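Local coordinates for protein cytochrome c55X (Pseudomonas aeruginosa PAO1, PDB 6TP9) that carries electrons as a small periplasmic monoheme c-type cytochrome associated with heme d1 biosynthesis, at residues L30-T33 with A39-P42; E51-T56 with W80-L85; A55-G60 with P67-L72. The protein carries 1 engineered substitution. All blocks are in the same frame, centred on the assembly; numbering follows the deposited sequence.

Contact 1 of 3, residues L30-T33 with A39-P42; sequences LRLT and ALTP. With HEC (heme c), chain M.
L32 and L40 lie side by side where residues 30-33 and 39-42 run antiparallel, the backbones converging from R31-T41 to T33-A39, where the CA atoms are 4.4 Å apart. One hydrogen bond ties them: L40 N reaches L32 O at 2.9 Å, with an N-H...O angle of 163°. Beside it, CB of L32 rests on CB of L40 at 4.1 Å. The two branch ends of L40 turn toward heme c, CD1 standing 3.7 Å from the meso carbon CHB. L40 thus belongs to the heme pocket. The structure is domain-swapped, so H28 of the second subunit, the predicted axial ligand, packs on L40 of this chain. Strand 30-31 itself continues as an antiparallel pair with a strand of that subunit. T33 and T41 meet through methyl and CB, T41 CG2 lying 3.5 Å from T33 CB; T41 OG1 sits between the backbone N and the carbonyl carbon (chi1 72°), which gives CG2 to T33 and turns OG1 to A44 N. A39 CB fills in beside T33 OG1. R31 folds back at chi2 and chi3; its CD touches P42 CD at 3.8 Å, the two side chains crossing at about a right angle. NE makes a weak hydrogen bond to L30 O, and NH2 another to G88 O.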
loop_
_atom_site.group_PDB
_atom_site.type_symbol
_atom_site.label_atom_id
_atom_site.label_comp_id
_atom_site.label_asym_id
_atom_site.label_seq_id
_atom_site.Cartn_x
_atom_site.Cartn_y
_atom_site.Cartn_z
ATOM N N LEU A 30 1.258 2.293 4.253
ATOM C CA LEU A 30 1.500 1.783 2.910
ATOM C C LEU A 30 2.031 2.901 2.019
ATOM O O LEU A 30 1.525 4.027 2.037
ATOM C CB LEU A 30 0.221 1.198 2.317
ATOM C CG LEU A 30 0.370 0.545 0.940
ATOM C CD1 LEU A 30 1.252 -0.695 1.000
ATOM C CD2 LEU A 30 -0.994 0.198 0.368
ATOM N N ARG A 31 3.065 2.582 1.245
ATOM C CA ARG A 31 3.704 3.537 0.353
ATOM C C ARG A 31 4.089 2.821 -0.932
ATOM O O ARG A 31 4.278 1.603 -0.953
ATOM C CB ARG A 31 4.957 4.164 0.980
ATOM C CG ARG A 31 4.712 4.967 2.243
ATOM C CD ARG A 31 4.009 6.284 1.949
ATOM N NE ARG A 31 2.844 6.466 2.812
ATOM C CZ ARG A 31 2.860 7.087 3.988
ATOM N NH1 ARG A 31 3.981 7.611 4.464
ATOM N NH2 ARG A 31 1.741 7.189 4.690
ATOM N N LEU A 32 4.209 3.592 -2.012
ATOM C CA LEU A 32 4.703 3.059 -3.282
ATOM C C LEU A 32 6.205 3.308 -3.339
ATOM O O LEU A 32 6.669 4.366 -3.765
ATOM C CB LEU A 32 3.982 3.687 -4.466
ATOM C CG LEU A 32 2.692 2.980 -4.886
ATOM C CD1 LEU A 32 1.591 3.215 -3.867
ATOM C CD2 LEU A 32 2.258 3.437 -6.271
ATOM N N THR A 33 6.970 2.314 -2.897
ATOM C CA THR A 33 8.422 2.400 -2.883
ATOM C C THR A 33 8.980 0.991 -2.753
ATOM O O THR A 33 8.268 0.055 -2.382
ATOM C CB THR A 33 8.920 3.298 -1.743
ATOM O OG1 THR A 33 10.350 3.241 -1.671
ATOM C CG2 THR A 33 8.323 2.866 -0.409
ATOM N N ALA A 39 10.958 5.808 -5.960
ATOM C CA ALA A 39 10.080 5.957 -4.812
ATOM C C ALA A 39 9.072 7.073 -5.058
ATOM O O ALA A 39 9.440 8.166 -5.502
ATOM C CB ALA A 39 10.891 6.257 -3.554
ATOM N N LEU A 40 7.803 6.795 -4.764
ATOM C CA LEU A 40 6.738 7.787 -4.844
ATOM C C LEU A 40 6.239 8.188 -3.459
ATOM O O LEU A 40 5.067 8.536 -3.292
ATOM C CB LEU A 40 5.582 7.262 -5.693
ATOM C CG LEU A 40 5.930 6.886 -7.134
ATOM C CD1 LEU A 40 4.677 6.462 -7.886
ATOM C CD2 LEU A 40 6.627 8.032 -7.852
ATOM N N THR A 41 7.116 8.142 -2.461
ATOM C CA THR A 41 6.740 8.497 -1.103
ATOM C C THR A 41 6.678 10.014 -0.951
ATOM O O THR A 41 7.199 10.753 -1.788
ATOM C CB THR A 41 7.741 7.917 -0.109
ATOM O OG1 THR A 41 8.974 8.642 -0.193
ATOM C CG2 THR A 41 8.008 6.451 -0.409
ATOM N N PRO A 42 6.036 10.505 0.112
ATOM C CA PRO A 42 6.024 11.962 0.332
ATOM C C PRO A 42 7.416 12.552 0.461
ATOM O O PRO A 42 7.671 13.659 -0.029
ATOM C CB PRO A 42 5.219 12.113 1.630
ATOM C CG PRO A 42 4.381 10.880 1.705
ATOM C CD PRO A 42 5.225 9.789 1.112
HETATM FE FE HEC M . 5.649 5.712 -12.715
HETATM C CHA HEC M . 8.164 8.034 -12.525
HETATM C CHB HEC M . 3.535 7.918 -11.079
HETATM C CHC HEC M . 3.047 3.553 -13.147
HETATM C CHD HEC M . 7.829 3.337 -13.899
HETATM N NA HEC M . 5.818 7.606 -11.918
HETATM C C1A HEC M . 6.941 8.406 -12.012
HETATM C C2A HEC M . 6.613 9.710 -11.471
HETATM C C3A HEC M . 5.340 9.684 -11.072
HETATM C C4A HEC M . 4.812 8.360 -11.343
HETATM C CMA HEC M . 4.567 10.857 -10.434
HETATM C CAA HEC M . 7.574 10.917 -11.376
HETATM C CBA HEC M . 8.323 10.867 -10.048
HETATM C CGA HEC M . 9.269 12.034 -9.946
HETATM O O1A HEC M . 9.117 13.003 -10.736
HETATM O O2A HEC M . 10.173 11.995 -9.070
HETATM N NB HEC M . 3.669 5.737 -12.203
HETATM C C1B HEC M . 2.987 6.738 -11.535
HETATM C C2B HEC M . 1.600 6.330 -11.420
HETATM C C3B HEC M . 1.474 5.130 -11.989
HETATM C C4B HEC M . 2.769 4.731 -12.494
HETATM C CMB HEC M . 0.465 7.128 -10.742
HETATM C CAB HEC M . 0.182 4.297 -12.095
HETATM C CBB HEC M . -0.908 5.112 -12.815
HETATM N NC HEC M . 5.484 3.784 -13.345
HETATM C C1C HEC M . 4.290 3.119 -13.545
HETATM C C2C HEC M . 4.572 1.868 -14.217
HETATM C C3C HEC M . 5.883 1.827 -14.478
HETATM C C4C HEC M . 6.489 3.016 -13.900
HETATM C CMC HEC M . 3.505 0.849 -14.678
HETATM C CAC HEC M . 6.637 0.676 -15.186
HETATM C CBC HEC M . 5.975 0.335 -16.536
HETATM N ND HEC M . 7.682 5.679 -13.126
HETATM C C1D HEC M . 8.365 4.582 -13.650
HETATM C C2D HEC M . 9.737 4.969 -13.905
HETATM C C3D HEC M . 9.830 6.437 -13.475
HETATM C C4D HEC M . 8.512 6.790 -13.005
HETATM C CMD HEC M . 10.871 4.100 -14.486
HETATM C CAD HEC M . 11.066 7.358 -13.521
HETATM C CBD HEC M . 11.228 7.975 -14.905
HETATM C CGD HEC M . 12.463 8.832 -14.872
HETATM O O1D HEC M . 13.538 8.340 -15.300
HETATM O O2D HEC M . 12.377 9.997 -14.402
#

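Contact 2 of 3, residues E51-T56 with W80-L85; sequences ESLVAT and WLVDRL. With HEC (heme c), chain M.
V82 meets L53 and V54 from one flank of helix 75-86, and the flat groups of that helix, the W80 indole and the R84 guanidinium, sit on another flank that does not touch helix 50-59. R84 NH2 hangs 3.2 Å above one face of the indole, displaced toward its rim, and the guanidinium presents an edge there, with W80 CG near its plane. L81 CD2 lies at the indole edge. Salt bridges from R84 NH1 to E87 and E89 hold the arginine, and the second subunit covers this flank through L16, R17 and L20.

Facing helix 50-59, V82 divides its two methyls between two neighbours. CG1, placed anti to the backbone N (chi1 167°), goes to CB of L53 at 4.1 Å, and CG2 goes to CG2 of V54 at 3.8 Å; both pairs of side chains meet nearly perpendicularly. This is helix-helix packing within the cytochrome c fold, and the V82 contacts are apolar. A salt bridge between D83 and R50 joins the same two helices nearby.

L53 also faces the cofactor: its CD2 is 3.5 Å from the heme propionate oxygen O1A. One turn on, T56 OG1, beside its backbone N (chi1 -59°), bonds to S52 O at 3.1 Å from above the carbonyl plane. That holds the hydroxyl on the helix and turns CG2 to heme C2A, 3.7 Å away. S52 O carries both T56 N and T56 OG1.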
loop_
_atom_site.group_PDB
_atom_site.type_symbol
_atom_site.label_atom_id
_atom_site.label_comp_id
_atom_site.label_asym_id
_atom_site.label_seq_id
_atom_site.Cartn_x
_atom_site.Cartn_y
_atom_site.Cartn_z
ATOM N N GLU A 51 1.998 20.108 -10.425
ATOM C CA GLU A 51 1.686 20.044 -11.849
ATOM C C GLU A 51 2.718 19.222 -12.609
ATOM O O GLU A 51 2.385 18.577 -13.610
ATOM C CB GLU A 51 1.599 21.450 -12.442
ATOM C CG GLU A 51 0.485 22.306 -11.869
ATOM C CD GLU A 51 0.296 23.597 -12.639
ATOM O OE1 GLU A 51 1.021 23.805 -13.635
ATOM O OE2 GLU A 51 -0.578 24.400 -12.249
ATOM N N SER A 52 3.974 19.242 -12.159
ATOM C CA SER A 52 5.002 18.432 -12.801
ATOM C C SER A 52 4.681 16.951 -12.666
ATOM O O SER A 52 4.688 16.205 -13.654
ATOM C CB SER A 52 6.366 18.744 -12.188
ATOM O OG SER A 52 6.682 20.118 -12.317
ATOM N N LEU A 53 4.388 16.509 -11.443
ATOM C CA LEU A 53 4.053 15.108 -11.217
ATOM C C LEU A 53 2.784 14.721 -11.964
ATOM O O LEU A 53 2.703 13.630 -12.542
ATOM C CB LEU A 53 3.899 14.852 -9.717
ATOM C CG LEU A 53 5.070 15.331 -8.855
ATOM C CD1 LEU A 53 4.736 15.229 -7.374
ATOM C CD2 LEU A 53 6.329 14.544 -9.173
ATOM N N VAL A 54 1.781 15.602 -11.969
ATOM C CA VAL A 54 0.558 15.320 -12.713
ATOM C C VAL A 54 0.865 15.171 -14.196
ATOM O O VAL A 54 0.366 14.254 -14.861
ATOM C CB VAL A 54 -0.489 16.420 -12.460
ATOM C CG1 VAL A 54 -1.677 16.252 -13.399
ATOM C CG2 VAL A 54 -0.943 16.393 -11.011
ATOM N N ALA A 55 1.684 16.072 -14.739
ATOM C CA ALA A 55 2.103 15.945 -16.129
ATOM C C ALA A 55 2.739 14.584 -16.379
ATOM O O ALA A 55 2.381 13.882 -17.331
ATOM C CB ALA A 55 3.074 17.070 -16.486
ATOM N N THR A 56 3.684 14.193 -15.519
ATOM C CA THR A 56 4.346 12.902 -15.683
ATOM C C THR A 56 3.336 11.764 -15.728
ATOM O O THR A 56 3.483 10.825 -16.519
ATOM C CB THR A 56 5.344 12.674 -14.547
ATOM O OG1 THR A 56 6.316 13.727 -14.538
ATOM C CG2 THR A 56 6.049 11.337 -14.718
ATOM N N TRP A 80 -5.732 13.638 -8.222
ATOM C CA TRP A 80 -6.089 12.860 -7.041
ATOM C C TRP A 80 -4.991 11.860 -6.702
ATOM O O TRP A 80 -4.500 11.821 -5.568
ATOM C CB TRP A 80 -7.418 12.146 -7.283
ATOM C CG TRP A 80 -7.997 11.458 -6.081
ATOM C CD1 TRP A 80 -8.795 12.015 -5.125
ATOM C CD2 TRP A 80 -7.840 10.079 -5.719
ATOM N NE1 TRP A 80 -9.140 11.071 -4.189
ATOM C CE2 TRP A 80 -8.567 9.875 -4.531
ATOM C CE3 TRP A 80 -7.154 8.999 -6.284
ATOM C CZ2 TRP A 80 -8.626 8.637 -3.896
ATOM C CZ3 TRP A 80 -7.214 7.772 -5.652
ATOM C CH2 TRP A 80 -7.946 7.600 -4.470
ATOM N N LEU A 81 -4.589 11.044 -7.680
ATOM C CA LEU A 81 -3.530 10.069 -7.445
ATOM C C LEU A 81 -2.304 10.737 -6.838
ATOM O O LEU A 81 -1.722 10.239 -5.867
ATOM C CB LEU A 81 -3.158 9.370 -8.753
ATOM C CG LEU A 81 -4.169 8.388 -9.340
ATOM C CD1 LEU A 81 -3.690 7.871 -10.689
ATOM C CD2 LEU A 81 -4.402 7.242 -8.377
ATOM N N VAL A 82 -1.904 11.878 -7.402
ATOM C CA VAL A 82 -0.724 12.585 -6.915
ATOM C C VAL A 82 -0.920 13.025 -5.471
ATOM O O VAL A 82 -0.008 12.906 -4.644
ATOM C CB VAL A 82 -0.415 13.778 -7.841
ATOM C CG1 VAL A 82 0.602 14.708 -7.203
ATOM C CG2 VAL A 82 0.078 13.273 -9.192
ATOM N N ASP A 83 -2.106 13.542 -5.141
ATOM C CA ASP A 83 -2.377 13.921 -3.757
ATOM C C ASP A 83 -2.166 12.739 -2.819
ATOM O O ASP A 83 -1.594 12.890 -1.734
ATOM C CB ASP A 83 -3.803 14.457 -3.622
ATOM C CG ASP A 83 -4.017 15.748 -4.386
ATOM O OD1 ASP A 83 -3.031 16.483 -4.599
ATOM O OD2 ASP A 83 -5.174 16.029 -4.766
ATOM N N ARG A 84 -2.619 11.549 -3.226
ATOM C CA ARG A 84 -2.456 10.368 -2.386
ATOM C C ARG A 84 -0.983 10.040 -2.184
ATOM O O ARG A 84 -0.567 9.678 -1.077
ATOM C CB ARG A 84 -3.183 9.176 -3.007
ATOM C CG ARG A 84 -4.647 9.424 -3.339
ATOM C CD ARG A 84 -5.511 9.550 -2.096
ATOM N NE ARG A 84 -5.290 10.803 -1.381
ATOM C CZ ARG A 84 -5.682 11.996 -1.818
ATOM N NH1 ARG A 84 -5.439 13.078 -1.092
ATOM N NH2 ARG A 84 -6.307 12.111 -2.983
ATOM N N LEU A 85 -0.182 10.144 -3.245
ATOM C CA LEU A 85 1.252 9.919 -3.110
ATOM C C LEU A 85 1.869 10.944 -2.170
ATOM O O LEU A 85 2.667 10.603 -1.288
ATOM C CB LEU A 85 1.925 9.983 -4.481
ATOM C CG LEU A 85 1.409 9.022 -5.549
ATOM C CD1 LEU A 85 2.048 9.333 -6.896
ATOM C CD2 LEU A 85 1.680 7.588 -5.139
HETATM FE FE HEC M . 5.649 5.712 -12.715
HETATM C CHA HEC M . 8.164 8.034 -12.525
HETATM C CHB HEC M . 3.535 7.918 -11.079
HETATM C CHC HEC M . 3.047 3.553 -13.147
HETATM C CHD HEC M . 7.829 3.337 -13.899
HETATM N NA HEC M . 5.818 7.606 -11.918
HETATM C C1A HEC M . 6.941 8.406 -12.012
HETATM C C2A HEC M . 6.613 9.710 -11.471
HETATM C C3A HEC M . 5.340 9.684 -11.072
HETATM C C4A HEC M . 4.812 8.360 -11.343
HETATM C CMA HEC M . 4.567 10.857 -10.434
HETATM C CAA HEC M . 7.574 10.917 -11.376
HETATM C CBA HEC M . 8.323 10.867 -10.048
HETATM C CGA HEC M . 9.269 12.034 -9.946
HETATM O O1A HEC M . 9.117 13.003 -10.736
HETATM O O2A HEC M . 10.173 11.995 -9.070
HETATM N NB HEC M . 3.669 5.737 -12.203
HETATM C C1B HEC M . 2.987 6.738 -11.535
HETATM C C2B HEC M . 1.600 6.330 -11.420
HETATM C C3B HEC M . 1.474 5.130 -11.989
HETATM C C4B HEC M . 2.769 4.731 -12.494
HETATM C CMB HEC M . 0.465 7.128 -10.742
HETATM C CAB HEC M . 0.182 4.297 -12.095
HETATM C CBB HEC M . -0.908 5.112 -12.815
HETATM N NC HEC M . 5.484 3.784 -13.345
HETATM C C1C HEC M . 4.290 3.119 -13.545
HETATM C C2C HEC M . 4.572 1.868 -14.217
HETATM C C3C HEC M . 5.883 1.827 -14.478
HETATM C C4C HEC M . 6.489 3.016 -13.900
HETATM C CMC HEC M . 3.505 0.849 -14.678
HETATM C CAC HEC M . 6.637 0.676 -15.186
HETATM C CBC HEC M . 5.975 0.335 -16.536
HETATM N ND HEC M . 7.682 5.679 -13.126
HETATM C C1D HEC M . 8.365 4.582 -13.650
HETATM C C2D HEC M . 9.737 4.969 -13.905
HETATM C C3D HEC M . 9.830 6.437 -13.475
HETATM C C4D HEC M . 8.512 6.790 -13.005
HETATM C CMD HEC M . 10.871 4.100 -14.486
HETATM C CAD HEC M . 11.066 7.358 -13.521
HETATM C CBD HEC M . 11.228 7.975 -14.905
HETATM C CGD HEC M . 12.463 8.832 -14.872
HETATM O O1D HEC M . 13.538 8.340 -15.300
HETATM O O2D HEC M . 12.377 9.997 -14.402
#

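Contact 3 of 3, residues A55-G60 with P67-L72; sequences ATVLMG and PPWAGL. With HEC (heme c), chain M.
The end of helix 50-59 is met here by the loop that leads off from M66 of the heme pocket, and V57 and W69 are joined by a backbone bond. W69 N donates to V57 O at 3.0 Å, lying in the carbonyl plane, though the N-H...O angle is only 134°. The same N-H has a weak second acceptor in L58 O, which also receives a weak bond from A70 N. Two carbonyls at the C-terminal end of the helix are therefore engaged by successive amides of the loop.

V57 O sits at the edge of the indole as well, in its plane and 3.2 Å from W69 CD1. Over one face of the ring lies heme CBB, 3.3 Å above the plane and centred on it, a CH-pi arrangement. CBB is the terminal methyl of the former vinyl, whose CAB carries the thioether in heme c; W69 CE2 and CZ2 also approach CAB. L19 of the second subunit touches the indole too. P67 CD lies over the heme at pyrrole carbon C2C, 3.7 Å away, on the opposite face from L40. In cytochromes c a methionine is the usual second axial ligand, and M66 may play that part here. V57 CG2 approaches the heme methyl CMA at 4.0 Å.

L58 swings its CD2 alongside the exposed A70, 3.9 Å from A70 CB. P68, also exposed, abuts the L58 carbonyl, its CB 3.4 Å from L58 O. G60 leaves the helix with positive phi (59°), a conformation that favours glycine, and its bare CA lies 3.4 Å from P67 O as the backbones pass closely.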
loop_
_atom_site.group_PDB
_atom_site.type_symbol
_atom_site.label_atom_id
_atom_site.label_comp_id
_atom_site.label_asym_id
_atom_site.label_seq_id
_atom_site.Cartn_x
_atom_site.Cartn_y
_atom_site.Cartn_z
ATOM N N ALA A 55 1.684 16.072 -14.739
ATOM C CA ALA A 55 2.103 15.945 -16.129
ATOM C C ALA A 55 2.739 14.584 -16.379
ATOM O O ALA A 55 2.381 13.882 -17.331
ATOM C CB ALA A 55 3.074 17.070 -16.486
ATOM N N THR A 56 3.684 14.193 -15.519
ATOM C CA THR A 56 4.346 12.902 -15.683
ATOM C C THR A 56 3.336 11.764 -15.728
ATOM O O THR A 56 3.483 10.825 -16.519
ATOM C CB THR A 56 5.344 12.674 -14.547
ATOM O OG1 THR A 56 6.316 13.727 -14.538
ATOM C CG2 THR A 56 6.049 11.337 -14.718
ATOM N N VAL A 57 2.308 11.822 -14.879
ATOM C CA VAL A 57 1.288 10.778 -14.882
ATOM C C VAL A 57 0.548 10.769 -16.213
ATOM O O VAL A 57 0.363 9.719 -16.838
ATOM C CB VAL A 57 0.315 10.973 -13.705
ATOM C CG1 VAL A 57 -0.810 9.947 -13.772
ATOM C CG2 VAL A 57 1.051 10.882 -12.375
ATOM N N LEU A 58 0.116 11.947 -16.667
ATOM C CA LEU A 58 -0.690 12.023 -17.878
ATOM C C LEU A 58 0.128 11.728 -19.126
ATOM O O LEU A 58 -0.398 11.150 -20.084
ATOM C CB LEU A 58 -1.330 13.406 -17.989
ATOM C CG LEU A 58 -2.405 13.741 -16.957
ATOM C CD1 LEU A 58 -2.759 15.214 -17.049
ATOM C CD2 LEU A 58 -3.642 12.879 -17.153
ATOM N N MET A 59 1.407 12.108 -19.136
ATOM C CA MET A 59 2.240 11.996 -20.323
ATOM C C MET A 59 3.414 11.042 -20.163
ATOM O O MET A 59 4.192 10.880 -21.110
ATOM C CB MET A 59 2.774 13.380 -20.721
ATOM C CG MET A 59 1.693 14.437 -20.852
ATOM S SD MET A 59 2.267 15.917 -21.701
ATOM C CE MET A 59 2.749 16.921 -20.303
ATOM N N GLY A 60 3.567 10.405 -19.007
ATOM C CA GLY A 60 4.716 9.549 -18.819
ATOM C C GLY A 60 6.014 10.330 -18.979
ATOM O O GLY A 60 6.040 11.553 -19.099
ATOM N N PRO A 67 4.752 4.907 -18.237
ATOM C CA PRO A 67 3.850 5.108 -19.371
ATOM C C PRO A 67 2.938 6.299 -19.156
ATOM O O PRO A 67 2.799 6.796 -18.028
ATOM C CB PRO A 67 3.053 3.798 -19.420
ATOM C CG PRO A 67 3.149 3.215 -18.023
ATOM C CD PRO A 67 4.176 3.989 -17.240
ATOM N N PRO A 68 2.303 6.789 -20.217
ATOM C CA PRO A 68 1.287 7.831 -20.059
ATOM C C PRO A 68 -0.062 7.226 -19.712
ATOM O O PRO A 68 -0.416 6.133 -20.160
ATOM C CB PRO A 68 1.258 8.494 -21.439
ATOM C CG PRO A 68 1.536 7.353 -22.368
ATOM C CD PRO A 68 2.496 6.431 -21.635
ATOM N N TRP A 69 -0.825 7.964 -18.906
ATOM C CA TRP A 69 -2.097 7.473 -18.392
ATOM C C TRP A 69 -3.278 8.365 -18.757
ATOM O O TRP A 69 -4.384 8.146 -18.248
ATOM C CB TRP A 69 -2.009 7.318 -16.870
ATOM C CG TRP A 69 -0.969 6.328 -16.440
ATOM C CD1 TRP A 69 0.337 6.586 -16.136
ATOM C CD2 TRP A 69 -1.147 4.919 -16.277
ATOM N NE1 TRP A 69 0.980 5.421 -15.789
ATOM C CE2 TRP A 69 0.090 4.384 -15.868
ATOM C CE3 TRP A 69 -2.235 4.057 -16.435
ATOM C CZ2 TRP A 69 0.267 3.026 -15.616
ATOM C CZ3 TRP A 69 -2.058 2.711 -16.184
ATOM C CH2 TRP A 69 -0.816 2.208 -15.780
ATOM N N ALA A 70 -3.086 9.345 -19.641
ATOM C CA ALA A 70 -4.140 10.323 -19.896
ATOM C C ALA A 70 -5.384 9.675 -20.496
ATOM O O ALA A 70 -6.512 10.047 -20.151
ATOM C CB ALA A 70 -3.618 11.424 -20.819
ATOM N N GLY A 71 -5.208 8.719 -21.407
ATOM C CA GLY A 71 -6.369 8.071 -21.997
ATOM C C GLY A 71 -7.276 7.455 -20.949
ATOM O O GLY A 71 -8.501 7.606 -21.002
ATOM N N LEU A 72 -6.686 6.762 -19.977
ATOM C CA LEU A 72 -7.458 6.096 -18.939
ATOM C C LEU A 72 -7.828 7.027 -17.792
ATOM O O LEU A 72 -8.805 6.756 -17.086
ATOM C CB LEU A 72 -6.672 4.902 -18.389
ATOM C CG LEU A 72 -6.279 3.804 -19.381
ATOM C CD1 LEU A 72 -5.137 4.228 -20.300
ATOM C CD2 LEU A 72 -5.910 2.531 -18.631
HETATM FE FE HEC M . 5.649 5.712 -12.715
HETATM C CHA HEC M . 8.164 8.034 -12.525
HETATM C CHB HEC M . 3.535 7.918 -11.079
HETATM C CHC HEC M . 3.047 3.553 -13.147
HETATM C CHD HEC M . 7.829 3.337 -13.899
HETATM N NA HEC M . 5.818 7.606 -11.918
HETATM C C1A HEC M . 6.941 8.406 -12.012
HETATM C C2A HEC M . 6.613 9.710 -11.471
HETATM C C3A HEC M . 5.340 9.684 -11.072
HETATM C C4A HEC M . 4.812 8.360 -11.343
HETATM C CMA HEC M . 4.567 10.857 -10.434
HETATM C CAA HEC M . 7.574 10.917 -11.376
HETATM C CBA HEC M . 8.323 10.867 -10.048
HETATM C CGA HEC M . 9.269 12.034 -9.946
HETATM O O1A HEC M . 9.117 13.003 -10.736
HETATM O O2A HEC M . 10.173 11.995 -9.070
HETATM N NB HEC M . 3.669 5.737 -12.203
HETATM C C1B HEC M . 2.987 6.738 -11.535
HETATM C C2B HEC M . 1.600 6.330 -11.420
HETATM C C3B HEC M . 1.474 5.130 -11.989
HETATM C C4B HEC M . 2.769 4.731 -12.494
HETATM C CMB HEC M . 0.465 7.128 -10.742
HETATM C CAB HEC M . 0.182 4.297 -12.095
HETATM C CBB HEC M . -0.908 5.112 -12.815
HETATM N NC HEC M . 5.484 3.784 -13.345
HETATM C C1C HEC M . 4.290 3.119 -13.545
HETATM C C2C HEC M . 4.572 1.868 -14.217
HETATM C C3C HEC M . 5.883 1.827 -14.478
HETATM C C4C HEC M . 6.489 3.016 -13.900
HETATM C CMC HEC M . 3.505 0.849 -14.678
HETATM C CAC HEC M . 6.637 0.676 -15.186
HETATM C CBC HEC M . 5.975 0.335 -16.536
HETATM N ND HEC M . 7.682 5.679 -13.126
HETATM C C1D HEC M . 8.365 4.582 -13.650
HETATM C C2D HEC M . 9.737 4.969 -13.905
HETATM C C3D HEC M . 9.830 6.437 -13.475
HETATM C C4D HEC M . 8.512 6.790 -13.005
HETATM C CMD HEC M . 10.871 4.100 -14.486
HETATM C CAD HEC M . 11.066 7.358 -13.521
HETATM C CBD HEC M . 11.228 7.975 -14.905
HETATM C CGD HEC M . 12.463 8.832 -14.872
HETATM O O1D HEC M . 13.538 8.340 -15.300
HETATM O O2D HEC M . 12.377 9.997 -14.402
#

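Overall arrangement
All three contacts border the same heme and reach the second subunit, but their chemistry differs. Contact 2 is buried helix packing, held by apolar contacts, with no polar bond between the two segments. Contacts 1 and 3 are only partly buried and bring a loop against a neighbouring segment through backbone amides: one straight bond in contact 1, several bent or weak ones in contact 3, where P68 and A70 are exposed. Contacts 2 and 3 share helix 50-59 and overlap at A55 and T56, with V57 touching V82 between them. Contact 1 leans on contact 2 through P42 and L40 against L85, whereas it stays about 7 Å from contact 3 at the nearest atoms.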